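Local atomic coordinates of gamma-glutamyltranspeptidase (Streptomyces lincolnensis, PDB entry 6J3A), a protein that is an LmbA-like homologue of the gamma-glutamyltranspeptidases, members of the Ntn-hydrolase clan, and probably works as a transferase acting on gamma-glutamyl or related amide bonds. Residues Val50-Asn55 against Gly441-Asn446; Leu104-Pro109 against Phe454-Arg459; Ala189-Arg194 against Thr218-Glu223; Val226-Arg231 against Pro447-Leu452. One frame throughout, in Å; residues are numbered along the deposited sequence.

Contact 1 (Val50-Asn55 against Gly441-Asn446); sequences VEPHLN and GWLQSN
A type I beta turn, Trp442 to Ser445, leans on Pro52, His53 and Leu54 in the loop that follows helix 36-50, and two backbone carbonyls of that loop accept its hydrogen bonds. Leu443 N donates to Pro52 O over 2.9 Å. The same oxygen meets Trp442 CA in a CA-H...O contact of 3.2 Å, which makes one acceptor grip the turn at two neighbouring residues. The second hydrogen bond comes from a side chain: Gln444 NE2 reaches His53 O at 3.2 Å, arriving above the carbonyl plane, while the oxygen itself lies in the plane of the Gln444 amide. With CG placed between the backbone N and carbonyl carbon (chi1 68°) and a bend at chi2, Gln444 folds its amide back, bringing OE1 over one face of the Trp442 indole, toward its rim. A leucine at Gln444 would probably leave His53 O without this donor. The indole turns its edge to the other segment, CE3 lying 3.5 Å from Leu54 O, and a weak hydrogen bond from Trp442 NE1 to Ser445 OG ties the ring to the end of its own turn. Leu443 CD2 settles 3.7 Å from His53 N and faces the ring of Pro52 more loosely. Tyr170 of helix 164-170 touches both Pro52 and Leu443. The arrangement is that of a turn docked on the carbonyls of a buried loop, joining two loop regions inside the gamma-glutamyltranspeptidase fold.

Contact 2 (Leu104-Pro109 against Phe454-Arg459); sequences LAAAVP and FPLGTR
Leu456 meets Ala106 and Pro109 with two different parts of its side chain. Its CB lies 3.9 Å from Ala106 CB, while CD2 touches Pro109 CG at 3.8 Å. With CG beside the backbone N, anti to the carbonyl carbon (chi1 -74°), the side chain can send CD2 to Pro109 and its other branch, CD1, to Ala229 of helix 220-229. At Gly457 the backbone does the work. Its N donates to a water that in turn donates to Ala107 O at 2.8 Å, and its carbonyl oxygen takes a CA-H...O contact of 3.2 Å from Ala106 CA. Thr458 follows, its CB 3.8 Å from Ala105 CB, and Thr458 CA approaches Ala105 O at 3.3 Å in a second CA-H...O contact. Arg459 ends the walk: its N donates to another water at 3.2 Å, which also accepts from Ala107 N over 3.0 Å. The Arg459 side chain leads off to a salt bridge with Glu60 and a hydrogen bond to Ser439. Across the two segments no direct hydrogen bond is made, and the chemistry is therefore a mixture of apolar side-chain contacts, CA-H...O approaches and two water bridges. The small alanine side chains allow the backbones to lie close, and the waters serve backbone N-H and C=O groups that do not pair with each other across this buried interface.

Contact 3 (Ala189-Arg194 against Thr218-Glu223); sequences AATWKR and TGFIAE
Arg194 lays its side chain flat over the ring of Phe220, the two running past each other in opposite directions. Guanidinium and ring planes are only 8° apart, their centres 4.1 Å from each other, in a stack that is also a cation-pi contact. Closer to the backbone, Arg194 CD sits almost on the ring normal, 3.9 Å from the Phe220 centroid, as a CH-pi contact. The extended arginine chain, with CG anti to the backbone N (chi1 -172°), lets methylene and guanidinium share one face of the ring. Ile221 CG1 of the neighbouring residue lies over the opposite face, and the in-plane edge meets Thr191 O, which is 3.7 Å from Phe220 CZ. The Thr191 methyl, CG2, reaches the same rim at 4.1 Å from CZ, while its hydroxyl bonds to Leu452 O. Deeper in, Trp192 CZ3 approaches Ile221 CD1 obliquely at 4.5 Å. Trp192 is further packed against helix 127-140 and edge-to-face against Phe45. Phe220, in the first turn of helix 220-229, thus packs against helix 186-200 in a helix-helix interface with an apolar interior and an arginine-aromatic stack at its solvent-exposed margin.

Contact 4 (Val226-Arg231 against Pro447-Leu452); sequences VRQARR and PVVPEL
Gln228, near the C-terminal end of helix 220-229, is pressed against Val449 in the short, weakly bonded beta hairpin of strands 448-449 and 454-455. It has more surface buried here than any other residue of the contact. Its CG lies 3.6 Å from Val449 CA and equally near Val449 CG2, the two side chains sliding past each other in opposite directions, while Gln228 CB lies 3.8 Å from Val449 CG2. A bend at chi2 (-32°) turns the amide group in between the rings of Pro447 and Pro450, where it crosses both obliquely. An alanine at Gln228 would probably open a gap between the two prolines and take away the CG contact with Val449. Thr165 of helix 164-170 touches both prolines as well. Glu451 and Arg227 carry the charge at the more exposed end. Arg227, CG anti to the backbone N (chi1 -165°), bends at chi3 and offers the edge of its guanidinium to the carboxylate; the side chains cross at about a right angle, with their flat groups turned 37° apart. Glu451 is likely to feel a second positive charge, for Arg231 NH2 stands 4.0 Å from Glu451 OE1, beyond salt-bridge range. The same Arg231 nitrogen, NH2, lies 3.5 Å from Pro450 CD. Of the two arginines it is Arg227 that makes the salt bridge, a short one of 2.6 Å from Arg227 NH1 to Glu451 OE2.

In the fold
From the N terminus, residues 50-55 open the loop that contact 1 closes at 441-446. Residues 104-109 open a second before it ends, and contact 2 closes that at 454-459, so the two cross. Contact 3 closes early, between helix 186-200 and helix 220-229, nested inside both. Helix 220-229 then leads into contact 4, which follows contact 3 in series, lies nested inside contact 2 and crosses contact 1. All the long returns fall in residues 441-459, where Asn446 ND2 bonds to Leu456 O and Phe454 O probably accepts from Val449 N within the hairpin. Contacts 3 and 4 share helix 220-229, and Leu452 packs on Phe220, joining this hairpin region to the helices.

Contact 1 (Val50-Asn55 against Gly441-Asn446)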
loop_
_atom_site.group_PDB
_atom_site.type_symbol
_atom_site.label_atom_id
_atom_site.label_comp_id
_atom_site.label_asym_id
_atom_site.label_seq_id
_atom_site.Cartn_x
_atom_site.Cartn_y
_atom_site.Cartn_z
ATOM N N VAL A 50 13.291 11.323 -5.246
ATOM C CA VAL A 50 12.969 10.716 -3.943
ATOM C C VAL A 50 13.904 9.602 -3.491
ATOM O O VAL A 50 13.822 9.179 -2.343
ATOM C CB VAL A 50 11.502 10.241 -3.871
ATOM C CG1 VAL A 50 10.570 11.389 -4.256
ATOM C CG2 VAL A 50 11.253 9.002 -4.734
ATOM N N GLU A 51 14.774 9.134 -4.388
ATOM C CA GLU A 51 15.858 8.213 -4.038
ATOM C C GLU A 51 17.196 8.650 -4.666
ATOM O O GLU A 51 17.853 7.861 -5.353
ATOM C CB GLU A 51 15.509 6.791 -4.474
ATOM C CG GLU A 51 14.198 6.270 -3.912
ATOM C CD GLU A 51 14.069 4.758 -3.999
ATOM O OE1 GLU A 51 14.936 4.049 -3.445
ATOM O OE2 GLU A 51 13.095 4.272 -4.607
ATOM N N PRO A 52 17.626 9.897 -4.410
ATOM C CA PRO A 52 18.864 10.426 -4.998
ATOM C C PRO A 52 20.146 9.831 -4.408
ATOM O O PRO A 52 21.212 9.983 -4.981
ATOM C CB PRO A 52 18.782 11.911 -4.668
ATOM C CG PRO A 52 18.089 11.933 -3.355
ATOM C CD PRO A 52 17.034 10.865 -3.473
ATOM N N HIS A 53 20.030 9.242 -3.229
ATOM C CA HIS A 53 21.020 8.310 -2.667
ATOM C C HIS A 53 21.134 6.945 -3.366
ATOM O O HIS A 53 22.031 6.164 -3.030
ATOM C CB HIS A 53 20.701 8.064 -1.184
ATOM C CG HIS A 53 19.369 7.420 -0.947
ATOM N ND1 HIS A 53 19.210 6.321 -0.133
ATOM C CD2 HIS A 53 18.138 7.707 -1.434
ATOM C CE1 HIS A 53 17.934 5.977 -0.111
ATOM N NE2 HIS A 53 17.264 6.800 -0.897
ATOM N N LEU A 54 20.204 6.646 -4.279
ATOM C CA LEU A 54 20.156 5.362 -4.987
ATOM C C LEU A 54 20.060 5.444 -6.515
ATOM O O LEU A 54 20.287 4.440 -7.189
ATOM C CB LEU A 54 19.019 4.513 -4.418
ATOM C CG LEU A 54 19.223 4.047 -2.967
ATOM C CD1 LEU A 54 17.952 3.409 -2.432
ATOM C CD2 LEU A 54 20.374 3.064 -2.814
ATOM N N ASN A 55 19.739 6.612 -7.062
ATOM C CA ASN A 55 19.804 6.833 -8.502
ATOM C C ASN A 55 19.836 8.327 -8.822
ATOM O O ASN A 55 19.880 9.163 -7.932
ATOM C CB ASN A 55 18.632 6.144 -9.205
ATOM C CG ASN A 55 17.330 6.888 -9.046
ATOM O OD1 ASN A 55 17.093 7.546 -8.036
ATOM N ND2 ASN A 55 16.465 6.777 -10.049
ATOM N N GLY A 441 24.334 7.600 -10.649
ATOM C CA GLY A 441 24.223 9.047 -10.506
ATOM C C GLY A 441 23.716 9.419 -9.129
ATOM O O GLY A 441 23.088 10.459 -8.958
ATOM N N TRP A 442 24.017 8.561 -8.151
ATOM C CA TRP A 442 23.636 8.801 -6.764
ATOM C C TRP A 442 24.534 9.841 -6.118
ATOM O O TRP A 442 25.631 10.128 -6.616
ATOM C CB TRP A 442 23.596 7.508 -5.937
ATOM C CG TRP A 442 24.782 6.602 -6.021
ATOM C CD1 TRP A 442 26.053 6.868 -5.621
ATOM C CD2 TRP A 442 24.784 5.255 -6.502
ATOM N NE1 TRP A 442 26.854 5.772 -5.834
ATOM C CE2 TRP A 442 26.101 4.771 -6.378
ATOM C CE3 TRP A 442 23.795 4.407 -7.029
ATOM C CZ2 TRP A 442 26.465 3.478 -6.773
ATOM C CZ3 TRP A 442 24.154 3.119 -7.422
ATOM C CH2 TRP A 442 25.476 2.665 -7.291
ATOM N N LEU A 443 24.061 10.397 -5.005
ATOM C CA LEU A 443 24.677 11.594 -4.409
ATOM C C LEU A 443 26.036 11.394 -3.751
ATOM O O LEU A 443 26.785 12.355 -3.632
ATOM C CB LEU A 443 23.733 12.250 -3.389
ATOM C CG LEU A 443 23.364 11.507 -2.083
ATOM C CD1 LEU A 443 24.366 11.688 -0.938
ATOM C CD2 LEU A 443 21.990 11.962 -1.606
ATOM N N GLN A 444 26.356 10.164 -3.354
ATOM C CA GLN A 444 27.464 9.896 -2.424
ATOM C C GLN A 444 28.763 9.498 -3.124
ATOM O O GLN A 444 29.741 9.145 -2.445
ATOM C CB GLN A 444 27.087 8.802 -1.402
ATOM C CG GLN A 444 26.919 7.393 -1.975
ATOM C CD GLN A 444 25.474 6.999 -2.279
ATOM O OE1 GLN A 444 25.100 5.849 -2.071
ATOM N NE2 GLN A 444 24.663 7.936 -2.778
ATOM N N SER A 445 28.765 9.539 -4.461
ATOM C CA SER A 445 29.892 9.025 -5.264
ATOM C C SER A 445 30.414 9.925 -6.404
ATOM O O SER A 445 31.402 9.575 -7.043
ATOM C CB SER A 445 29.532 7.636 -5.795
ATOM O OG SER A 445 29.276 6.732 -4.719
ATOM N N ASN A 446 29.779 11.072 -6.643
ATOM C CA ASN A 446 30.377 12.130 -7.463
ATOM C C ASN A 446 29.909 13.498 -6.990
ATOM O O ASN A 446 28.798 13.642 -6.477
ATOM C CB ASN A 446 30.049 11.958 -8.955
ATOM C CG ASN A 446 31.168 11.278 -9.734
ATOM O OD1 ASN A 446 32.289 11.775 -9.804
ATOM N ND2 ASN A 446 30.852 10.149 -10.353
#

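Contact 2 (Leu104-Pro109 against Phe454-Arg459)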
loop_
_atom_site.group_PDB
_atom_site.type_symbol
_atom_site.label_atom_id
_atom_site.label_comp_id
_atom_site.label_asym_id
_atom_site.label_seq_id
_atom_site.Cartn_x
_atom_site.Cartn_y
_atom_site.Cartn_z
ATOM N N LEU A 104 36.352 9.318 -13.193
ATOM C CA LEU A 104 36.931 8.148 -13.890
ATOM C C LEU A 104 35.984 6.939 -13.911
ATOM O O LEU A 104 36.086 6.098 -14.796
ATOM C CB LEU A 104 38.277 7.710 -13.288
ATOM C CG LEU A 104 39.514 8.579 -13.529
ATOM C CD1 LEU A 104 40.642 8.083 -12.637
ATOM C CD2 LEU A 104 39.935 8.552 -14.988
ATOM N N ALA A 105 35.088 6.850 -12.932
ATOM C CA ALA A 105 34.107 5.758 -12.851
ATOM C C ALA A 105 32.845 5.997 -13.694
ATOM O O ALA A 105 32.088 5.060 -13.958
ATOM C CB ALA A 105 33.739 5.496 -11.396
ATOM N N ALA A 106 32.620 7.238 -14.117
ATOM C CA ALA A 106 31.435 7.591 -14.929
ATOM C C ALA A 106 31.436 6.961 -16.319
ATOM O O ALA A 106 32.353 7.203 -17.111
ATOM C CB ALA A 106 31.316 9.103 -15.068
ATOM N N ALA A 107 30.408 6.168 -16.611
ATOM C CA ALA A 107 30.119 5.781 -17.991
ATOM C C ALA A 107 29.327 6.920 -18.615
ATOM O O ALA A 107 28.864 7.804 -17.897
ATOM C CB ALA A 107 29.326 4.491 -18.028
ATOM N N VAL A 108 29.161 6.908 -19.936
ATOM C CA VAL A 108 28.314 7.908 -20.608
ATOM C C VAL A 108 26.911 7.769 -19.998
ATOM O O VAL A 108 26.404 6.661 -19.914
ATOM C CB VAL A 108 28.229 7.690 -22.144
ATOM C CG1 VAL A 108 27.232 8.653 -22.786
ATOM C CG2 VAL A 108 29.586 7.859 -22.809
ATOM N N PRO A 109 26.296 8.872 -19.533
ATOM C CA PRO A 109 24.946 8.721 -18.960
ATOM C C PRO A 109 23.931 8.178 -19.959
ATOM O O PRO A 109 23.793 8.733 -21.048
ATOM C CB PRO A 109 24.583 10.138 -18.531
ATOM C CG PRO A 109 25.898 10.783 -18.251
ATOM C CD PRO A 109 26.881 10.184 -19.216
ATOM N N PHE A 454 22.702 17.524 -10.097
ATOM C CA PHE A 454 22.950 16.090 -9.878
ATOM C C PHE A 454 24.336 15.709 -10.400
ATOM O O PHE A 454 24.878 16.414 -11.248
ATOM C CB PHE A 454 21.871 15.224 -10.551
ATOM C CG PHE A 454 21.686 15.519 -12.010
ATOM C CD1 PHE A 454 22.479 14.900 -12.970
ATOM C CD2 PHE A 454 20.727 16.435 -12.429
ATOM C CE1 PHE A 454 22.306 15.185 -14.318
ATOM C CE2 PHE A 454 20.553 16.718 -13.777
ATOM C CZ PHE A 454 21.343 16.092 -14.722
ATOM N N PRO A 455 24.903 14.583 -9.908
ATOM C CA PRO A 455 26.214 14.120 -10.334
ATOM C C PRO A 455 26.209 13.098 -11.474
ATOM O O PRO A 455 25.175 12.559 -11.850
ATOM C CB PRO A 455 26.750 13.446 -9.070
ATOM C CG PRO A 455 25.538 12.899 -8.395
ATOM C CD PRO A 455 24.357 13.713 -8.843
ATOM N N LEU A 456 27.407 12.841 -11.981
ATOM C CA LEU A 456 27.676 11.727 -12.882
ATOM C C LEU A 456 27.699 10.373 -12.162
ATOM O O LEU A 456 27.856 10.284 -10.927
ATOM C CB LEU A 456 29.018 11.941 -13.586
ATOM C CG LEU A 456 29.017 13.004 -14.688
ATOM C CD1 LEU A 456 30.422 13.537 -14.923
ATOM C CD2 LEU A 456 28.449 12.442 -15.979
ATOM N N GLY A 457 27.563 9.325 -12.970
ATOM C CA GLY A 457 27.494 7.955 -12.481
ATOM C C GLY A 457 28.847 7.371 -12.142
ATOM O O GLY A 457 29.855 8.068 -12.180
ATOM N N THR A 458 28.856 6.088 -11.794
ATOM C CA THR A 458 30.075 5.383 -11.401
ATOM C C THR A 458 30.097 3.918 -11.862
ATOM O O THR A 458 30.670 3.059 -11.176
ATOM C CB THR A 458 30.230 5.397 -9.872
ATOM O OG1 THR A 458 29.072 4.803 -9.271
ATOM C CG2 THR A 458 30.421 6.829 -9.348
ATOM N N ARG A 459 29.496 3.631 -13.019
ATOM C CA ARG A 459 29.288 2.229 -13.427
ATOM C C ARG A 459 30.536 1.564 -14.003
ATOM O O ARG A 459 30.665 0.341 -13.932
ATOM C CB ARG A 459 28.118 2.098 -14.401
ATOM C CG ARG A 459 27.519 0.692 -14.545
ATOM C CD ARG A 459 26.885 0.141 -13.275
ATOM N NE ARG A 459 25.851 1.032 -12.755
ATOM C CZ ARG A 459 25.116 0.817 -11.671
ATOM N NH1 ARG A 459 25.278 -0.281 -10.941
ATOM N NH2 ARG A 459 24.214 1.723 -11.304
HETATM O O HOH W 1 27.954 5.635 -15.030
HETATM O O HOH W 2 27.046 8.230 -15.855
#

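Contact 3 (Ala189-Arg194 against Thr218-Glu223)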
loop_
_atom_site.group_PDB
_atom_site.type_symbol
_atom_site.label_atom_id
_atom_site.label_comp_id
_atom_site.label_asym_id
_atom_site.label_seq_id
_atom_site.Cartn_x
_atom_site.Cartn_y
_atom_site.Cartn_z
ATOM N N ALA A 189 15.144 21.013 -10.316
ATOM C CA ALA A 189 13.861 21.516 -10.771
ATOM C C ALA A 189 14.034 22.526 -11.901
ATOM O O ALA A 189 13.367 22.415 -12.924
ATOM C CB ALA A 189 13.107 22.144 -9.621
ATOM N N ALA A 190 14.936 23.491 -11.712
ATOM C CA ALA A 190 15.262 24.501 -12.750
ATOM C C ALA A 190 15.751 23.884 -14.077
ATOM O O ALA A 190 15.436 24.378 -15.180
ATOM C CB ALA A 190 16.298 25.482 -12.223
ATOM N N THR A 191 16.510 22.798 -13.941
ATOM C CA THR A 191 17.095 22.080 -15.068
ATOM C C THR A 191 16.043 21.457 -15.991
ATOM O O THR A 191 16.162 21.568 -17.220
ATOM C CB THR A 191 18.073 20.989 -14.575
ATOM O OG1 THR A 191 19.088 21.595 -13.769
ATOM C CG2 THR A 191 18.745 20.248 -15.750
ATOM N N TRP A 192 15.040 20.790 -15.415
ATOM C CA TRP A 192 13.940 20.239 -16.228
ATOM C C TRP A 192 13.060 21.352 -16.797
ATOM O O TRP A 192 12.562 21.243 -17.913
ATOM C CB TRP A 192 13.073 19.227 -15.458
ATOM C CG TRP A 192 13.778 18.004 -14.919
ATOM C CD1 TRP A 192 13.512 17.373 -13.737
ATOM C CD2 TRP A 192 14.842 17.259 -15.532
ATOM N NE1 TRP A 192 14.341 16.288 -13.572
ATOM C CE2 TRP A 192 15.170 16.200 -14.656
ATOM C CE3 TRP A 192 15.560 17.390 -16.725
ATOM C CZ2 TRP A 192 16.175 15.287 -14.937
ATOM C CZ3 TRP A 192 16.549 16.480 -17.007
ATOM C CH2 TRP A 192 16.850 15.440 -16.119
ATOM N N LYS A 193 12.866 22.414 -16.030
ATOM C CA LYS A 193 12.076 23.538 -16.509
ATOM C C LYS A 193 12.703 24.166 -17.743
ATOM O O LYS A 193 12.015 24.428 -18.729
ATOM C CB LYS A 193 11.899 24.591 -15.421
ATOM C CG LYS A 193 10.836 24.241 -14.399
ATOM C CD LYS A 193 10.487 25.480 -13.604
ATOM C CE LYS A 193 9.641 25.184 -12.387
ATOM N NZ LYS A 193 9.717 26.363 -11.483
ATOM N N ARG A 194 14.010 24.397 -17.683
ATOM C CA ARG A 194 14.725 24.957 -18.816
ATOM C C ARG A 194 14.637 24.008 -20.013
ATOM O O ARG A 194 14.279 24.422 -21.125
ATOM C CB ARG A 194 16.186 25.234 -18.463
ATOM C CG ARG A 194 16.903 26.008 -19.561
ATOM C CD ARG A 194 18.350 26.319 -19.234
ATOM N NE ARG A 194 19.093 26.708 -20.436
ATOM C CZ ARG A 194 20.385 27.033 -20.459
ATOM N NH1 ARG A 194 21.110 27.025 -19.340
ATOM N NH2 ARG A 194 20.956 27.370 -21.613
ATOM N N THR A 218 23.957 17.353 -26.717
ATOM C CA THR A 218 24.796 18.433 -27.246
ATOM C C THR A 218 24.553 19.804 -26.614
ATOM O O THR A 218 25.342 20.719 -26.844
ATOM C CB THR A 218 24.587 18.579 -28.766
ATOM O OG1 THR A 218 23.216 18.902 -29.039
ATOM C CG2 THR A 218 24.970 17.286 -29.489
ATOM N N GLY A 219 23.487 19.940 -25.821
ATOM C CA GLY A 219 23.046 21.233 -25.285
ATOM C C GLY A 219 23.646 21.579 -23.933
ATOM O O GLY A 219 24.714 21.087 -23.561
ATOM N N PHE A 220 22.938 22.426 -23.194
ATOM C CA PHE A 220 23.453 22.970 -21.935
ATOM C C PHE A 220 23.797 21.890 -20.892
ATOM O O PHE A 220 24.714 22.067 -20.086
ATOM C CB PHE A 220 22.495 24.035 -21.369
ATOM C CG PHE A 220 21.329 23.484 -20.579
ATOM C CD1 PHE A 220 20.145 23.110 -21.211
ATOM C CD2 PHE A 220 21.402 23.382 -19.187
ATOM C CE1 PHE A 220 19.073 22.617 -20.473
ATOM C CE2 PHE A 220 20.332 22.896 -18.445
ATOM C CZ PHE A 220 19.168 22.511 -19.088
ATOM N N ILE A 221 23.070 20.778 -20.928
ATOM C CA ILE A 221 23.301 19.678 -19.995
ATOM C C ILE A 221 24.645 19.023 -20.276
ATOM O O ILE A 221 25.471 18.890 -19.382
ATOM C CB ILE A 221 22.163 18.632 -20.058
ATOM C CG1 ILE A 221 20.879 19.231 -19.486
ATOM C CG2 ILE A 221 22.521 17.365 -19.280
ATOM C CD1 ILE A 221 19.657 18.352 -19.656
ATOM N N ALA A 222 24.839 18.605 -21.520
ATOM C CA ALA A 222 26.100 18.005 -21.965
ATOM C C ALA A 222 27.311 18.870 -21.635
ATOM O O ALA A 222 28.298 18.380 -21.087
ATOM C CB ALA A 222 26.054 17.756 -23.462
ATOM N N GLU A 223 27.227 20.150 -21.985
ATOM C CA GLU A 223 28.283 21.116 -21.675
ATOM C C GLU A 223 28.707 21.038 -20.212
ATOM O O GLU A 223 29.893 20.913 -19.911
ATOM C CB GLU A 223 27.823 22.534 -22.023
ATOM C CG GLU A 223 27.880 22.813 -23.521
ATOM C CD GLU A 223 27.115 24.054 -23.958
ATOM O OE1 GLU A 223 26.578 24.802 -23.104
ATOM O OE2 GLU A 223 27.051 24.279 -25.185
#

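Contact 4 (Val226-Arg231 against Pro447-Leu452)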
loop_
_atom_site.group_PDB
_atom_site.type_symbol
_atom_site.label_atom_id
_atom_site.label_comp_id
_atom_site.label_asym_id
_atom_site.label_seq_id
_atom_site.Cartn_x
_atom_site.Cartn_y
_atom_site.Cartn_z
ATOM N N VAL A 226 30.346 17.488 -19.160
ATOM C CA VAL A 226 31.733 17.427 -19.636
ATOM C C VAL A 226 32.606 18.343 -18.777
ATOM O O VAL A 226 33.629 17.914 -18.241
ATOM C CB VAL A 226 31.845 17.811 -21.131
ATOM C CG1 VAL A 226 33.296 17.827 -21.601
ATOM C CG2 VAL A 226 31.078 16.819 -21.993
ATOM N N ARG A 227 32.175 19.591 -18.637
ATOM C CA ARG A 227 32.857 20.565 -17.780
ATOM C C ARG A 227 33.155 20.003 -16.374
ATOM O O ARG A 227 34.247 20.188 -15.862
ATOM C CB ARG A 227 32.048 21.867 -17.707
ATOM C CG ARG A 227 32.798 23.070 -17.146
ATOM C CD ARG A 227 31.916 24.315 -17.053
ATOM N NE ARG A 227 31.311 24.681 -18.347
ATOM C CZ ARG A 227 30.001 24.798 -18.620
ATOM N NH1 ARG A 227 29.056 24.610 -17.697
ATOM N NH2 ARG A 227 29.623 25.126 -19.854
ATOM N N GLN A 228 32.203 19.290 -15.781
ATOM C CA GLN A 228 32.398 18.677 -14.452
ATOM C C GLN A 228 33.369 17.508 -14.495
ATOM O O GLN A 228 34.121 17.282 -13.548
ATOM C CB GLN A 228 31.079 18.128 -13.895
ATOM C CG GLN A 228 30.694 18.508 -12.471
ATOM C CD GLN A 228 31.810 18.731 -11.478
ATOM O OE1 GLN A 228 32.538 17.817 -11.109
ATOM N NE2 GLN A 228 31.881 19.938 -10.968
ATOM N N ALA A 229 33.282 16.722 -15.564
ATOM C CA ALA A 229 34.086 15.516 -15.705
ATOM C C ALA A 229 35.561 15.861 -15.783
ATOM O O ALA A 229 36.391 15.178 -15.190
ATOM C CB ALA A 229 33.667 14.750 -16.943
ATOM N N ARG A 230 35.861 16.947 -16.490
ATOM C CA ARG A 230 37.224 17.442 -16.665
ATOM C C ARG A 230 37.820 18.261 -15.486
ATOM O O ARG A 230 38.975 18.678 -15.558
ATOM C CB ARG A 230 37.282 18.249 -17.964
ATOM C CG ARG A 230 37.096 17.388 -19.208
ATOM C CD ARG A 230 37.502 18.105 -20.494
ATOM N NE ARG A 230 38.952 18.366 -20.573
ATOM C CZ ARG A 230 39.570 19.535 -20.331
ATOM N NH1 ARG A 230 40.897 19.605 -20.440
ATOM N NH2 ARG A 230 38.899 20.637 -19.982
ATOM N N ARG A 231 37.044 18.482 -14.420
ATOM C CA ARG A 231 37.531 19.134 -13.193
ATOM C C ARG A 231 38.164 18.104 -12.241
ATOM O O ARG A 231 37.506 17.130 -11.893
ATOM C CB ARG A 231 36.386 19.878 -12.479
ATOM C CG ARG A 231 36.084 21.257 -13.065
ATOM C CD ARG A 231 35.275 22.138 -12.117
ATOM N NE ARG A 231 33.840 21.914 -12.281
ATOM C CZ ARG A 231 32.961 22.744 -12.861
ATOM N NH1 ARG A 231 33.331 23.930 -13.357
ATOM N NH2 ARG A 231 31.673 22.385 -12.943
ATOM N N PRO A 447 30.753 14.518 -7.177
ATOM C CA PRO A 447 30.280 15.858 -6.880
ATOM C C PRO A 447 29.132 16.250 -7.816
ATOM O O PRO A 447 29.131 15.878 -8.991
ATOM C CB PRO A 447 31.512 16.726 -7.170
ATOM C CG PRO A 447 32.229 15.981 -8.249
ATOM C CD PRO A 447 32.058 14.537 -7.864
ATOM N N VAL A 448 28.174 16.989 -7.282
ATOM C CA VAL A 448 27.107 17.559 -8.082
ATOM C C VAL A 448 27.654 18.439 -9.203
ATOM O O VAL A 448 28.520 19.282 -8.990
ATOM C CB VAL A 448 26.139 18.382 -7.201
ATOM C CG1 VAL A 448 25.211 19.270 -8.038
ATOM C CG2 VAL A 448 25.313 17.441 -6.334
ATOM N N VAL A 449 27.124 18.227 -10.397
ATOM C CA VAL A 449 27.321 19.144 -11.512
ATOM C C VAL A 449 26.544 20.427 -11.181
ATOM O O VAL A 449 25.313 20.444 -11.272
ATOM C CB VAL A 449 26.829 18.545 -12.848
ATOM C CG1 VAL A 449 27.126 19.497 -14.006
ATOM C CG2 VAL A 449 27.442 17.164 -13.109
ATOM N N PRO A 450 27.264 21.505 -10.797
ATOM C CA PRO A 450 26.612 22.623 -10.099
ATOM C C PRO A 450 25.433 23.245 -10.859
ATOM O O PRO A 450 24.403 23.525 -10.236
ATOM C CB PRO A 450 27.749 23.637 -9.866
ATOM C CG PRO A 450 28.838 23.258 -10.798
ATOM C CD PRO A 450 28.664 21.809 -11.156
ATOM N N GLU A 451 25.549 23.395 -12.178
ATOM C CA GLU A 451 24.470 24.033 -12.961
ATOM C C GLU A 451 23.296 23.095 -13.285
ATOM O O GLU A 451 22.273 23.546 -13.827
ATOM C CB GLU A 451 24.983 24.751 -14.229
ATOM C CG GLU A 451 25.922 23.988 -15.150
ATOM C CD GLU A 451 27.396 24.163 -14.787
ATOM O OE1 GLU A 451 27.880 23.406 -13.917
ATOM O OE2 GLU A 451 28.070 25.041 -15.376
ATOM N N LEU A 452 23.429 21.813 -12.925
ATOM C CA LEU A 452 22.364 20.820 -13.135
ATOM C C LEU A 452 21.654 20.321 -11.871
ATOM O O LEU A 452 20.444 20.072 -11.895
ATOM C CB LEU A 452 22.913 19.630 -13.908
ATOM C CG LEU A 452 23.519 19.958 -15.268
ATOM C CD1 LEU A 452 23.943 18.648 -15.910
ATOM C CD2 LEU A 452 22.594 20.755 -16.196
#